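Heroin esterase (Rhodococcus sp., PDB 1LZK) probably hydrolyses the acetyl ester bonds of heroin, as an esterase of the alpha/beta hydrolase fold. Local coordinates at residues E196-T201 with L262-I267. Residues are numbered along the deposited sequence; the frame is centred on the assembly and turned at random.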
ATOM      1  N   GLU A 196      13.293 -11.851  -9.002  1.00 22.72           N
ATOM      2  CA  GLU A 196      14.229 -12.054 -10.104  1.00 20.03           C
ATOM      3  C   GLU A 196      14.539 -10.824 -10.926  1.00 20.06           C
ATOM      4  O   GLU A 196      15.313 -10.916 -11.891  1.00 18.88           O
ATOM      5  CB  GLU A 196      13.626 -13.115 -11.061  1.00 23.28           C
ATOM      6  CG  GLU A 196      12.347 -12.602 -11.729  1.00 33.47           C
ATOM      7  CD  GLU A 196      11.560 -13.653 -12.473  1.00 34.88           C
ATOM      8  OE1 GLU A 196      11.764 -14.866 -12.251  1.00 45.18           O
ATOM      9  OE2 GLU A 196      10.717 -13.267 -13.321  1.00 55.80           O
ATOM     10  N   THR A 197      13.952  -9.666 -10.622  1.00 17.26           N
ATOM     11  CA  THR A 197      14.348  -8.444 -11.330  1.00 14.68           C
ATOM     12  C   THR A 197      15.736  -7.996 -10.926  1.00 14.45           C
ATOM     13  O   THR A 197      16.274  -8.346  -9.848  1.00 15.07           O
ATOM     14  CB  THR A 197      13.411  -7.269 -10.986  1.00 15.75           C
ATOM     15  OG1 THR A 197      13.509  -7.076  -9.561  1.00 14.47           O
ATOM     16  CG2 THR A 197      11.966  -7.541 -11.337  1.00 15.12           C
ATOM     17  N   VAL A 198      16.352  -7.193 -11.785  1.00 15.38           N
ATOM     18  CA  VAL A 198      17.688  -6.687 -11.448  1.00 13.90           C
ATOM     19  C   VAL A 198      17.705  -5.953 -10.132  1.00 13.50           C
ATOM     20  O   VAL A 198      18.639  -6.093  -9.314  1.00 14.97           O
ATOM     21  CB  VAL A 198      18.260  -5.761 -12.542  1.00 14.06           C
ATOM     22  CG1 VAL A 198      19.576  -5.120 -12.141  1.00 16.34           C
ATOM     23  CG2 VAL A 198      18.435  -6.541 -13.844  1.00 16.06           C
ATOM     24  N   SER A 199      16.709  -5.104  -9.818  1.00 12.59           N
ATOM     25  CA  SER A 199      16.822  -4.385  -8.552  1.00 11.15           C
ATOM     26  C   SER A 199      16.746  -5.357  -7.351  1.00 12.35           C
ATOM     27  O   SER A 199      17.351  -5.058  -6.306  1.00 14.14           O
ATOM     28  CB  SER A 199      15.799  -3.257  -8.439  1.00 12.22           C
ATOM     29  OG  SER A 199      14.481  -3.724  -8.606  1.00 10.25           O
HETATM   30  N   MSE A 200      15.978  -6.404  -7.567  1.00 12.32           N
HETATM   31  CA  MSE A 200      15.822  -7.351  -6.455  1.00 13.57           C
HETATM   32  C   MSE A 200      17.034  -8.265  -6.351  1.00 18.99           C
HETATM   33  O   MSE A 200      17.281  -8.730  -5.238  1.00 18.91           O
HETATM   34  CB  MSE A 200      14.522  -8.133  -6.596  1.00 17.98           C
HETATM   35  CG  MSE A 200      14.114  -9.056  -5.443  1.00 28.27           C
HETATM   36 SE   MSE A 200      14.042  -8.156  -3.757  1.00 22.55          SE
HETATM   37  CE  MSE A 200      12.386  -7.262  -3.890  1.00 11.88           C
ATOM     38  N   THR A 201      17.801  -8.504  -7.403  1.00 16.61           N
ATOM     39  CA  THR A 201      19.040  -9.276  -7.248  1.00 18.08           C
ATOM     40  C   THR A 201      20.201  -8.410  -6.781  1.00 18.99           C
ATOM     41  O   THR A 201      21.099  -8.959  -6.075  1.00 18.95           O
ATOM     42  CB  THR A 201      19.407  -9.998  -8.558  1.00 20.13           C
ATOM     43  OG1 THR A 201      19.746  -9.021  -9.563  1.00 21.78           O
ATOM     44  CG2 THR A 201      18.220 -10.804  -9.069  1.00 23.81           C
ATOM     45  N   LEU A 262      12.243  -3.109  -4.755  1.00  9.09           N
ATOM     46  CA  LEU A 262      10.933  -3.222  -5.396  1.00  8.48           C
ATOM     47  C   LEU A 262      10.795  -2.394  -6.655  1.00  7.99           C
ATOM     48  O   LEU A 262       9.773  -2.480  -7.345  1.00  8.38           O
ATOM     49  CB  LEU A 262       9.871  -2.782  -4.378  1.00  9.24           C
ATOM     50  CG  LEU A 262       9.833  -3.534  -3.047  1.00 10.78           C
ATOM     51  CD1 LEU A 262       8.761  -2.965  -2.115  1.00 13.56           C
ATOM     52  CD2 LEU A 262       9.586  -5.024  -3.247  1.00 12.98           C
ATOM     53  N   ARG A 263      11.777  -1.585  -6.983  1.00  8.19           N
ATOM     54  CA  ARG A 263      11.636  -0.613  -8.074  1.00  6.17           C
ATOM     55  C   ARG A 263      11.268  -1.282  -9.371  1.00  7.31           C
ATOM     56  O   ARG A 263      10.305  -0.897 -10.086  1.00  8.30           O
ATOM     57  CB  ARG A 263      12.966   0.165  -8.175  1.00  7.67           C
ATOM     58  CG  ARG A 263      12.968   1.216  -9.297  1.00  8.85           C
ATOM     59  CD  ARG A 263      14.459   1.576  -9.589  1.00  8.08           C
ATOM     60  NE  ARG A 263      15.120   0.486 -10.273  1.00  9.20           N
ATOM     61  CZ  ARG A 263      16.432   0.179 -10.300  1.00  8.76           C
ATOM     62  NH1 ARG A 263      17.217   0.955  -9.576  1.00 11.40           N
ATOM     63  NH2 ARG A 263      16.862  -0.850 -10.976  1.00 10.19           N
ATOM     64  N   ASP A 264      12.007  -2.306  -9.807  1.00  7.43           N
ATOM     65  CA  ASP A 264      11.808  -2.876 -11.130  1.00  9.02           C
ATOM     66  C   ASP A 264      10.446  -3.584 -11.216  1.00  8.64           C
ATOM     67  O   ASP A 264       9.785  -3.468 -12.259  1.00  9.34           O
ATOM     68  CB  ASP A 264      12.922  -3.856 -11.516  1.00 10.88           C
ATOM     69  CG  ASP A 264      14.259  -3.196 -11.724  1.00 12.46           C
ATOM     70  OD1 ASP A 264      14.364  -1.958 -11.626  1.00 12.67           O
ATOM     71  OD2 ASP A 264      15.243  -3.946 -11.942  1.00 14.83           O
ATOM     72  N   GLU A 265      10.028  -4.294 -10.164  1.00  8.65           N
ATOM     73  CA  GLU A 265       8.719  -4.969 -10.279  1.00  9.37           C
ATOM     74  C   GLU A 265       7.614  -3.932 -10.390  1.00  7.43           C
ATOM     75  O   GLU A 265       6.593  -4.189 -11.057  1.00  9.15           O
ATOM     76  CB  GLU A 265       8.501  -5.972  -9.141  1.00  9.92           C
ATOM     77  CG  GLU A 265       8.316  -5.367  -7.748  1.00 10.84           C
ATOM     78  CD  GLU A 265       8.693  -6.375  -6.677  1.00  9.24           C
ATOM     79  OE1 GLU A 265       9.877  -6.769  -6.644  1.00 12.72           O
ATOM     80  OE2 GLU A 265       7.822  -6.802  -5.882  1.00 10.81           O
ATOM     81  N   GLY A 266       7.797  -2.780  -9.750  1.00  7.11           N
ATOM     82  CA  GLY A 266       6.833  -1.678  -9.878  1.00  6.32           C
ATOM     83  C   GLY A 266       6.758  -1.163 -11.295  1.00  6.29           C
ATOM     84  O   GLY A 266       5.702  -1.010 -11.933  1.00  7.74           O
ATOM     85  N   ILE A 267       7.935  -0.812 -11.846  1.00  6.79           N
ATOM     86  CA  ILE A 267       7.961  -0.276 -13.219  1.00  7.92           C
ATOM     87  C   ILE A 267       7.418  -1.308 -14.199  1.00  7.16           C
ATOM     88  O   ILE A 267       6.638  -0.950 -15.098  1.00  9.20           O
ATOM     89  CB  ILE A 267       9.408   0.149 -13.586  1.00  7.52           C
ATOM     90  CG1 ILE A 267       9.879   1.323 -12.716  1.00  7.99           C
ATOM     91  CG2 ILE A 267       9.581   0.440 -15.080  1.00  7.63           C
ATOM     92  CD1 ILE A 267      11.330   1.725 -12.876  1.00  6.56           C
TER
HETATM   93  O   HOH W   1      11.687  -5.523  -8.140  1.00 11.17           O
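With OG lying between its backbone N and carbonyl carbon (chi1 56°), S199 holds its hydroxyl against D264, whose CG sits beside its own backbone N (chi1 -68°), and a reciprocal pair of hydrogen bonds forms. D264 N donates to S199 OG over 3.1 Å, while S199 N reaches D264 OD2 at 2.8 Å, coming from well above the carboxylate plane. Serine suits the place because one hydroxyl can accept from D264 N and donate to P261 O. The other oxygen, D264 OD1, is gripped side-on in a salt bridge by R263, whose NE and NH2 offer two nearly in-plane N-H groups; S199 CB rests over a face of that guanidinium. In this alpha/beta hydrolase fold the contact joins the first turns of two helices, the short 198-202 and 263-275, which follows sheet strand 252-257. Were D264 an alanine, S199 N would probably lose its acceptor and R263 NE and NH2 their carboxylate. T197, the N-cap, accepts from M200 N through OG1, which also donates to a water 2.8 Å away; that water accepts from E265 N and donates to E265 OE1, while OE2 accepts from L191 N and D192 N. M200, present as selenomethionine, bends to lay CE 3.6 Å from L262 CD2.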